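Local coordinates for GH127 beta-L-arabinofuranoside (Geobacillus stearothermophilus, PDB 4QK0), which probably hydrolyses beta-L-arabinofuranosides, releasing L-arabinofuranose, as a glycoside hydrolase of family GH127, at residues A87-E91 with A153-T158; F323-N327 with H540-N546; K377-Y381 with K401-W407. All coordinates share one frame; numbering follows the deposited sequence.

Overall arrangement
Following the chain from the N terminus, interaction 1 comes first: helix 140-158 returns to helix 76-92 and closes a largely helical loop of 61 residues within the catalytic domain. Interaction 2 opens later at 323-327 and is completed only by 540-546, after 212 intervening residues, so it ties the catalytic domain to the C-terminal beta domain. Within that long excursion, interaction 3 opens and closes, joining 377-381 to 401-407 across 19 residues. Interactions 1 and 3 are therefore local to the catalytic domain, their centres about 28 Å apart. Interactions 1 and 2 lie on opposite sides of the chain's centre, about 42 Å between centres, and none of the three touches another.

Interaction 1: A87-E91 with A153-T158; sequences AYLLE and AYFRAT
A87 carries the apolar part of this contact, its CB pointing at the 153-158 segment of helix 140-158 and resting 3.8 Å from CB of A153 and 3.6 Å from CA of Y154. A157 answers from the other helix, its CB pressed 3.2 Å from the A87 carbonyl O and flanked by CG of E91. With alanines at these positions the axes of the short segments approach to 8.3 Å at 15°, consistent with close packing of small side chains. Two tyrosines widen the patch. The CE1 corner of Y88 meets A153 CB, while CE1 of Y154 lies 4.0 Å from CD1 of L90.

The polar links are sparse. One water donates to A153 O (2.7 Å) and, weakly, to OE2 of E91, so a single solvent molecule bridges the helices at one margin. Within its own helix, T158 turns OG1 between backbone N and carbonyl carbon (chi1 64°) and bonds Y154 O at 2.8 Å; T158 N reaches that oxygen from the opposite face of its plane. The same torsion leaves T158 CG2 over the rim of the Y154 ring and beside L90.

The phenol hydroxyls are held elsewhere, Y88 by E84 and Y154 by D103. Helix 96-112 packs on Y154, and helices 194-205 and 413-422 pack on Y88, consistent with the (alpha/alpha)6 barrel of the six-hairpin clan.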
loop_
_atom_site.group_PDB
_atom_site.type_symbol
_atom_site.label_atom_id
_atom_site.label_comp_id
_atom_site.label_asym_id
_atom_site.label_seq_id
_atom_site.Cartn_x
_atom_site.Cartn_y
_atom_site.Cartn_z
ATOM N N ALA A 87 19.592 -12.683 32.579
ATOM C CA ALA A 87 19.961 -11.790 33.696
ATOM C C ALA A 87 18.790 -11.264 34.448
ATOM O O ALA A 87 18.728 -11.370 35.692
ATOM C CB ALA A 87 20.792 -10.634 33.186
ATOM N N TYR A 88 17.797 -10.728 33.726
ATOM C CA TYR A 88 16.624 -10.178 34.409
ATOM C C TYR A 88 15.810 -11.268 35.047
ATOM O O TYR A 88 15.185 -11.047 36.102
ATOM C CB TYR A 88 15.738 -9.347 33.471
ATOM C CG TYR A 88 16.455 -8.186 32.809
ATOM C CD1 TYR A 88 17.282 -7.347 33.533
ATOM C CD2 TYR A 88 16.283 -7.921 31.463
ATOM C CE1 TYR A 88 17.924 -6.266 32.934
ATOM C CE2 TYR A 88 16.934 -6.861 30.845
ATOM C CZ TYR A 88 17.747 -6.031 31.587
ATOM O OH TYR A 88 18.400 -4.998 30.971
ATOM N N LEU A 89 15.765 -12.435 34.409
ATOM C CA LEU A 89 15.013 -13.539 35.006
ATOM C C LEU A 89 15.622 -13.958 36.348
ATOM O O LEU A 89 14.895 -14.248 37.317
ATOM C CB LEU A 89 14.954 -14.728 34.066
ATOM C CG LEU A 89 13.960 -14.486 32.920
ATOM C CD1 LEU A 89 14.055 -15.646 31.942
ATOM C CD2 LEU A 89 12.546 -14.358 33.383
ATOM N N LEU A 90 16.947 -14.000 36.386
ATOM C CA LEU A 90 17.668 -14.358 37.596
ATOM C C LEU A 90 17.526 -13.368 38.731
ATOM O O LEU A 90 17.712 -13.764 39.862
ATOM C CB LEU A 90 19.149 -14.563 37.299
ATOM C CG LEU A 90 19.478 -15.718 36.352
ATOM C CD1 LEU A 90 20.953 -15.754 36.016
ATOM C CD2 LEU A 90 19.055 -17.067 36.925
ATOM N N GLU A 91 17.229 -12.097 38.458
ATOM C CA GLU A 91 16.912 -11.130 39.520
ATOM C C GLU A 91 15.645 -11.488 40.258
ATOM O O GLU A 91 15.489 -11.089 41.399
ATOM C CB GLU A 91 16.679 -9.721 38.969
ATOM C CG GLU A 91 17.917 -8.960 38.549
ATOM C CD GLU A 91 17.649 -7.496 38.202
ATOM O OE1 GLU A 91 16.534 -7.177 37.727
ATOM O OE2 GLU A 91 18.561 -6.647 38.397
ATOM N N ALA A 153 23.665 -5.987 32.675
ATOM C CA ALA A 153 22.528 -6.591 33.323
ATOM C C ALA A 153 22.914 -7.816 34.167
ATOM O O ALA A 153 22.327 -8.054 35.221
ATOM C CB ALA A 153 21.457 -6.985 32.304
ATOM N N TYR A 154 23.797 -8.630 33.627
ATOM C CA TYR A 154 24.177 -9.859 34.262
ATOM C C TYR A 154 24.966 -9.534 35.554
ATOM O O TYR A 154 24.790 -10.187 36.559
ATOM C CB TYR A 154 24.994 -10.739 33.277
ATOM C CG TYR A 154 25.124 -12.160 33.753
ATOM C CD1 TYR A 154 24.071 -13.048 33.615
ATOM C CD2 TYR A 154 26.284 -12.610 34.396
ATOM C CE1 TYR A 154 24.154 -14.346 34.078
ATOM C CE2 TYR A 154 26.386 -13.911 34.856
ATOM C CZ TYR A 154 25.315 -14.776 34.693
ATOM O OH TYR A 154 25.362 -16.082 35.145
ATOM N N PHE A 155 25.802 -8.503 35.518
ATOM C CA PHE A 155 26.460 -8.048 36.733
ATOM C C PHE A 155 25.502 -7.594 37.836
ATOM O O PHE A 155 25.617 -8.003 38.992
ATOM C CB PHE A 155 27.416 -6.921 36.425
ATOM C CG PHE A 155 28.071 -6.381 37.648
ATOM C CD1 PHE A 155 28.907 -7.201 38.412
ATOM C CD2 PHE A 155 27.823 -5.097 38.076
ATOM C CE1 PHE A 155 29.492 -6.738 39.573
ATOM C CE2 PHE A 155 28.418 -4.617 39.236
ATOM C CZ PHE A 155 29.253 -5.432 39.974
ATOM N N ARG A 156 24.549 -6.770 37.479
ATOM C CA ARG A 156 23.582 -6.247 38.436
ATOM C C ARG A 156 22.770 -7.345 39.007
ATOM O O ARG A 156 22.370 -7.245 40.155
ATOM C CB ARG A 156 22.631 -5.199 37.800
ATOM C CG ARG A 156 23.374 -3.949 37.416
ATOM C CD ARG A 156 22.514 -2.810 36.917
ATOM N NE ARG A 156 23.188 -1.630 37.437
ATOM C CZ ARG A 156 23.337 -0.475 36.819
ATOM N NH1 ARG A 156 22.823 -0.293 35.605
ATOM N NH2 ARG A 156 24.003 0.496 37.459
ATOM N N ALA A 157 22.527 -8.395 38.232
ATOM C CA ALA A 157 21.686 -9.497 38.714
ATOM C C ALA A 157 22.415 -10.504 39.572
ATOM O O ALA A 157 21.823 -11.093 40.460
ATOM C CB ALA A 157 21.068 -10.260 37.527
ATOM N N THR A 158 23.647 -10.817 39.205
ATOM C CA THR A 158 24.331 -11.928 39.844
ATOM C C THR A 158 25.542 -11.522 40.663
ATOM O O THR A 158 26.056 -12.339 41.411
ATOM C CB THR A 158 24.848 -12.935 38.814
ATOM O OG1 THR A 158 25.844 -12.310 37.983
ATOM C CG2 THR A 158 23.720 -13.476 37.988
HETATM O O HOH W 1 20.048 -6.842 35.891
#

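Interaction 2: F323-N327 with H540-N546; sequences FDLPN and HPQVRAN
The side-chain amides of N327 and N546 share one water, gripped three times: it donates to OD1 of N327 and, at 2.6 Å, to the L325 carbonyl O, and accepts from N546 ND2 at 2.9 Å. The amides also meet directly, ND2 of N327 donating to OD1 of N546 over 2.7 Å at an N-H...O angle of 149°. Their planes are nearly coplanar and the donor lies in the carbonyl plane, so the direct bond and the water probably fix both amide rotations. A second water accepts from L325 N and A545 N and donates to F323 O, linking the two backbones.

The loop 540-546 joins two strands of the C-terminal beta domain and starts with a type I beta turn, H540 to V543. Q542 N bonds H540 ND1 at 3.1 Å in the imidazole plane, which probably helps fix the rotation of that ring. Against this turn lies F323, from the catalytic domain. Its CG, anti to the carbonyl carbon (chi1 -56°), sets the centre of one phenyl face against Q542 CB, 3.5 Å from the centroid. The F323 and H540 rings stack face to face, centroids 4.9 Å apart and planes at 29°, with F323 CE1 over the imidazole rim. V543 CG2 packs 3.9 Å from F323 CD1. The second subunit borders this surface, its E640 salt-bridged to R544 and its R394 to D324.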
loop_
_atom_site.group_PDB
_atom_site.type_symbol
_atom_site.label_atom_id
_atom_site.label_comp_id
_atom_site.label_asym_id
_atom_site.label_seq_id
_atom_site.Cartn_x
_atom_site.Cartn_y
_atom_site.Cartn_z
ATOM N N PHE A 323 1.338 12.561 10.395
ATOM C CA PHE A 323 -0.039 12.204 10.276
ATOM C C PHE A 323 -0.339 11.063 9.253
ATOM O O PHE A 323 -1.507 10.779 9.032
ATOM C CB PHE A 323 -0.894 13.420 9.958
ATOM C CG PHE A 323 -0.772 14.552 10.939
ATOM C CD1 PHE A 323 -1.185 14.409 12.258
ATOM C CD2 PHE A 323 -0.329 15.799 10.512
ATOM C CE1 PHE A 323 -1.154 15.488 13.127
ATOM C CE2 PHE A 323 -0.291 16.893 11.387
ATOM C CZ PHE A 323 -0.682 16.721 12.703
ATOM N N ASP A 324 0.690 10.450 8.657
ATOM C CA ASP A 324 0.556 9.310 7.734
ATOM C C ASP A 324 0.586 8.010 8.512
ATOM O O ASP A 324 1.632 7.430 8.775
ATOM C CB ASP A 324 1.662 9.335 6.662
ATOM C CG ASP A 324 1.575 8.143 5.678
ATOM O OD1 ASP A 324 0.471 7.770 5.306
ATOM O OD2 ASP A 324 2.607 7.584 5.281
ATOM N N LEU A 325 -0.580 7.585 8.918
ATOM C CA LEU A 325 -0.709 6.452 9.838
ATOM C C LEU A 325 -1.766 5.451 9.384
ATOM O O LEU A 325 -2.799 5.259 10.044
ATOM C CB LEU A 325 -1.102 7.004 11.204
ATOM C CG LEU A 325 0.021 7.816 11.847
ATOM C CD1 LEU A 325 -0.536 8.601 13.005
ATOM C CD2 LEU A 325 1.180 6.938 12.315
ATOM N N PRO A 326 -1.520 4.823 8.239
ATOM C CA PRO A 326 -2.469 3.883 7.634
ATOM C C PRO A 326 -2.517 2.630 8.482
ATOM O O PRO A 326 -1.494 2.184 8.979
ATOM C CB PRO A 326 -1.887 3.606 6.269
ATOM C CG PRO A 326 -0.395 3.795 6.474
ATOM C CD PRO A 326 -0.330 4.990 7.415
ATOM N N ASN A 327 -3.710 2.072 8.633
ATOM C CA ASN A 327 -3.920 0.955 9.535
ATOM C C ASN A 327 -3.620 -0.431 8.937
ATOM O O ASN A 327 -3.228 -1.365 9.663
ATOM C CB ASN A 327 -5.340 1.031 10.066
ATOM C CG ASN A 327 -5.553 2.268 10.944
ATOM O OD1 ASN A 327 -4.787 2.495 11.867
ATOM N ND2 ASN A 327 -6.580 3.081 10.658
ATOM N N HIS A 540 -6.620 13.103 15.392
ATOM C CA HIS A 540 -6.536 14.458 14.869
ATOM C C HIS A 540 -7.036 14.398 13.399
ATOM O O HIS A 540 -6.752 13.411 12.677
ATOM C CB HIS A 540 -5.077 14.864 14.902
ATOM C CG HIS A 540 -4.839 16.280 14.597
ATOM N ND1 HIS A 540 -5.019 16.799 13.343
ATOM C CD2 HIS A 540 -4.366 17.289 15.363
ATOM C CE1 HIS A 540 -4.683 18.077 13.343
ATOM N NE2 HIS A 540 -4.267 18.394 14.555
ATOM N N PRO A 541 -7.748 15.434 12.938
ATOM C CA PRO A 541 -8.339 15.387 11.586
ATOM C C PRO A 541 -7.348 15.297 10.474
ATOM O O PRO A 541 -7.714 14.925 9.413
ATOM C CB PRO A 541 -9.132 16.677 11.503
ATOM C CG PRO A 541 -9.493 16.957 12.907
ATOM C CD PRO A 541 -8.315 16.522 13.736
ATOM N N GLN A 542 -6.102 15.630 10.712
ATOM C CA GLN A 542 -5.032 15.486 9.715
ATOM C C GLN A 542 -4.616 14.037 9.508
ATOM O O GLN A 542 -3.997 13.734 8.504
ATOM C CB GLN A 542 -3.800 16.248 10.125
ATOM C CG GLN A 542 -3.973 17.746 10.156
ATOM C CD GLN A 542 -3.748 18.337 8.823
ATOM O OE1 GLN A 542 -2.716 18.098 8.205
ATOM N NE2 GLN A 542 -4.713 19.067 8.340
ATOM N N VAL A 543 -4.995 13.144 10.429
ATOM C CA VAL A 543 -4.825 11.702 10.236
ATOM C C VAL A 543 -5.897 11.161 9.322
ATOM O O VAL A 543 -7.014 10.772 9.685
ATOM C CB VAL A 543 -4.818 10.919 11.527
ATOM C CG1 VAL A 543 -4.490 9.456 11.209
ATOM C CG2 VAL A 543 -3.757 11.442 12.474
ATOM N N ARG A 544 -5.538 11.175 8.059
ATOM C CA ARG A 544 -6.436 10.873 6.995
ATOM C C ARG A 544 -7.007 9.467 7.079
ATOM O O ARG A 544 -8.175 9.303 6.839
ATOM C CB ARG A 544 -5.733 11.158 5.659
ATOM C CG ARG A 544 -5.622 12.686 5.661
ATOM C CD ARG A 544 -4.823 13.523 4.696
ATOM N NE ARG A 544 -4.701 14.824 5.345
ATOM C CZ ARG A 544 -4.287 15.949 4.792
ATOM N NH1 ARG A 544 -4.031 16.052 3.520
ATOM N NH2 ARG A 544 -4.217 17.024 5.539
ATOM N N ALA A 545 -6.204 8.505 7.499
ATOM C CA ALA A 545 -6.662 7.131 7.611
ATOM C C ALA A 545 -7.822 6.985 8.558
ATOM O O ALA A 545 -8.539 6.054 8.433
ATOM C CB ALA A 545 -5.517 6.252 8.069
ATOM N N ASN A 546 -8.022 7.920 9.492
ATOM C CA ASN A 546 -9.036 7.761 10.531
ATOM C C ASN A 546 -10.188 8.713 10.479
ATOM O O ASN A 546 -11.016 8.757 11.386
ATOM C CB ASN A 546 -8.366 7.724 11.883
ATOM C CG ASN A 546 -7.364 6.582 11.991
ATOM O OD1 ASN A 546 -7.602 5.474 11.451
ATOM N ND2 ASN A 546 -6.252 6.815 12.668
HETATM O O HOH W 2 -3.243 8.935 7.904
HETATM O O HOH W 3 -4.068 4.948 12.348
#

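Interaction 3: K377-Y381 with K401-W407; sequences KKFFY and KPVRQKW
The F380 ring carries CG of R404 over the centre of one face, 3.4 Å from the centroid and only 6° off the normal, with the P402 carbonyl O at its edge. The extended R404 chain crosses the ring at about a right angle, and its guanidinium lies with one face over F380 CE2, the planes 49° apart. That charged group is held by a salt bridge to D373, the carbonyl oxygens of S370 and W633 and a cation-pi contact with W633, whose ring also meets that of F380.

The W407 indole has Y381 CB over one face, 4.0 Å from the six-membered ring centroid, and NE2 of Q405 over the opposite face. With CG anti to its carbonyl carbon, W407 brings NE1 to F379 O in the indole plane, a nearly straight bond of 2.9 Å and 169°. This donor stands well above the F379 carbonyl plane, whereas Q405 N, bonding the same oxygen from the opposite face, is far less tilted. A phenylalanine at W407 would probably leave F379 O with Q405 N as its sole donor from this contact.

F379 N bonds Q405 O at 2.7 Å, making F379 and Q405 a hydrogen-bonded antiparallel pair. This isolated bridge, with the indole as second donor, pairs two loop segments between helices 354-365 and 413-422, against C413 at the start of the latter, in the helical catalytic domain.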
loop_
_atom_site.group_PDB
_atom_site.type_symbol
_atom_site.label_atom_id
_atom_site.label_comp_id
_atom_site.label_asym_id
_atom_site.label_seq_id
_atom_site.Cartn_x
_atom_site.Cartn_y
_atom_site.Cartn_z
ATOM N N LYS A 377 4.241 -18.768 22.499
ATOM C CA LYS A 377 4.834 -19.694 21.533
ATOM C C LYS A 377 5.048 -19.142 20.147
ATOM O O LYS A 377 5.886 -19.667 19.419
ATOM C CB LYS A 377 3.983 -20.963 21.422
ATOM C CG LYS A 377 4.143 -21.863 22.604
ATOM C CD LYS A 377 3.162 -23.003 22.554
ATOM C CE LYS A 377 3.373 -23.849 23.799
ATOM N NZ LYS A 377 2.220 -24.756 24.035
ATOM N N LYS A 378 4.264 -18.122 19.778
ATOM C CA LYS A 378 4.375 -17.489 18.493
ATOM C C LYS A 378 4.376 -15.955 18.598
ATOM O O LYS A 378 3.866 -15.388 19.567
ATOM C CB LYS A 378 3.240 -17.981 17.586
ATOM C CG LYS A 378 3.320 -19.493 17.418
ATOM C CD LYS A 378 2.539 -20.061 16.256
ATOM C CE LYS A 378 1.086 -20.295 16.643
ATOM N NZ LYS A 378 0.528 -21.417 15.840
ATOM N N PHE A 379 4.912 -15.317 17.556
ATOM C CA PHE A 379 5.164 -13.888 17.534
ATOM C C PHE A 379 4.766 -13.209 16.221
ATOM O O PHE A 379 4.708 -13.844 15.155
ATOM C CB PHE A 379 6.630 -13.641 17.782
ATOM C CG PHE A 379 7.139 -14.272 19.039
ATOM C CD1 PHE A 379 7.600 -15.622 19.034
ATOM C CD2 PHE A 379 7.111 -13.599 20.238
ATOM C CE1 PHE A 379 8.061 -16.241 20.200
ATOM C CE2 PHE A 379 7.603 -14.220 21.396
ATOM C CZ PHE A 379 8.078 -15.522 21.373
ATOM N N PHE A 380 4.486 -11.905 16.336
ATOM C CA PHE A 380 4.440 -11.005 15.208
ATOM C C PHE A 380 5.715 -10.161 15.150
ATOM O O PHE A 380 6.251 -9.711 16.178
ATOM C CB PHE A 380 3.296 -10.001 15.362
ATOM C CG PHE A 380 1.966 -10.483 14.955
ATOM C CD1 PHE A 380 1.796 -11.249 13.845
ATOM C CD2 PHE A 380 0.885 -10.174 15.711
ATOM C CE1 PHE A 380 0.533 -11.703 13.513
ATOM C CE2 PHE A 380 -0.387 -10.610 15.382
ATOM C CZ PHE A 380 -0.562 -11.373 14.268
ATOM N N TYR A 381 6.183 -9.930 13.934
ATOM C CA TYR A 381 7.177 -8.918 13.659
ATOM C C TYR A 381 6.404 -7.598 13.488
ATOM O O TYR A 381 6.665 -6.640 14.166
ATOM C CB TYR A 381 7.944 -9.345 12.437
ATOM C CG TYR A 381 9.319 -8.766 12.300
ATOM C CD1 TYR A 381 9.493 -7.538 11.688
ATOM C CD2 TYR A 381 10.446 -9.460 12.724
ATOM C CE1 TYR A 381 10.743 -6.971 11.522
ATOM C CE2 TYR A 381 11.713 -8.909 12.546
ATOM C CZ TYR A 381 11.853 -7.647 11.951
ATOM O OH TYR A 381 13.072 -7.017 11.749
ATOM N N LYS A 401 1.456 -10.361 8.439
ATOM C CA LYS A 401 1.076 -11.767 8.631
ATOM C C LYS A 401 -0.196 -11.821 9.421
ATOM O O LYS A 401 -0.324 -11.172 10.426
ATOM C CB LYS A 401 2.137 -12.548 9.375
ATOM C CG LYS A 401 3.479 -12.546 8.736
ATOM C CD LYS A 401 3.429 -13.175 7.377
ATOM C CE LYS A 401 4.710 -12.898 6.622
ATOM N NZ LYS A 401 4.758 -13.830 5.459
ATOM N N PRO A 402 -1.170 -12.578 8.931
ATOM C CA PRO A 402 -2.466 -12.613 9.612
ATOM C C PRO A 402 -2.498 -13.468 10.860
ATOM O O PRO A 402 -3.428 -13.370 11.633
ATOM C CB PRO A 402 -3.423 -13.190 8.542
ATOM C CG PRO A 402 -2.546 -13.943 7.616
ATOM C CD PRO A 402 -1.221 -13.223 7.592
ATOM N N VAL A 403 -1.504 -14.331 11.042
ATOM C CA VAL A 403 -1.341 -15.035 12.296
ATOM C C VAL A 403 0.106 -15.014 12.761
ATOM O O VAL A 403 1.019 -14.787 11.956
ATOM C CB VAL A 403 -1.799 -16.516 12.183
ATOM C CG1 VAL A 403 -3.256 -16.541 11.793
ATOM C CG2 VAL A 403 -0.948 -17.329 11.196
ATOM N N ARG A 404 0.310 -15.242 14.059
ATOM C CA ARG A 404 1.636 -15.163 14.630
ATOM C C ARG A 404 2.366 -16.424 14.248
ATOM O O ARG A 404 1.737 -17.384 13.868
ATOM C CB ARG A 404 1.556 -14.981 16.159
ATOM C CG ARG A 404 0.886 -13.674 16.632
ATOM C CD ARG A 404 1.169 -13.359 18.119
ATOM N NE ARG A 404 0.495 -12.142 18.551
ATOM C CZ ARG A 404 -0.767 -12.078 18.901
ATOM N NH1 ARG A 404 -1.515 -13.157 18.920
ATOM N NH2 ARG A 404 -1.324 -10.911 19.155
ATOM N N GLN A 405 3.683 -16.411 14.311
ATOM C CA GLN A 405 4.449 -17.573 13.931
ATOM C C GLN A 405 5.775 -17.614 14.682
ATOM O O GLN A 405 6.073 -16.732 15.504
ATOM C CB GLN A 405 4.722 -17.512 12.436
ATOM C CG GLN A 405 5.426 -16.248 12.009
ATOM C CD GLN A 405 5.596 -16.107 10.495
ATOM O OE1 GLN A 405 4.620 -16.084 9.726
ATOM N NE2 GLN A 405 6.846 -15.955 10.065
ATOM N N LYS A 406 6.588 -18.628 14.423
ATOM C CA LYS A 406 8.017 -18.533 14.787
ATOM C C LYS A 406 8.831 -17.878 13.674
ATOM O O LYS A 406 8.461 -17.924 12.484
ATOM C CB LYS A 406 8.600 -19.881 15.143
ATOM C CG LYS A 406 8.100 -20.375 16.474
ATOM C CD LYS A 406 6.808 -21.179 16.337
ATOM C CE LYS A 406 7.067 -22.681 16.561
ATOM N NZ LYS A 406 6.010 -23.601 16.047
ATOM N N TRP A 407 9.942 -17.263 14.079
ATOM C CA TRP A 407 10.851 -16.546 13.166
ATOM C C TRP A 407 12.279 -17.090 13.261
ATOM O O TRP A 407 12.645 -17.825 14.206
ATOM C CB TRP A 407 10.834 -15.038 13.456
ATOM C CG TRP A 407 9.451 -14.455 13.351
ATOM C CD1 TRP A 407 8.479 -14.461 14.313
ATOM C CD2 TRP A 407 8.870 -13.840 12.198
ATOM N NE1 TRP A 407 7.328 -13.883 13.830
ATOM C CE2 TRP A 407 7.537 -13.487 12.538
ATOM C CE3 TRP A 407 9.349 -13.540 10.911
ATOM C CZ2 TRP A 407 6.672 -12.841 11.643
ATOM C CZ3 TRP A 407 8.489 -12.897 10.008
ATOM C CH2 TRP A 407 7.161 -12.555 10.385
#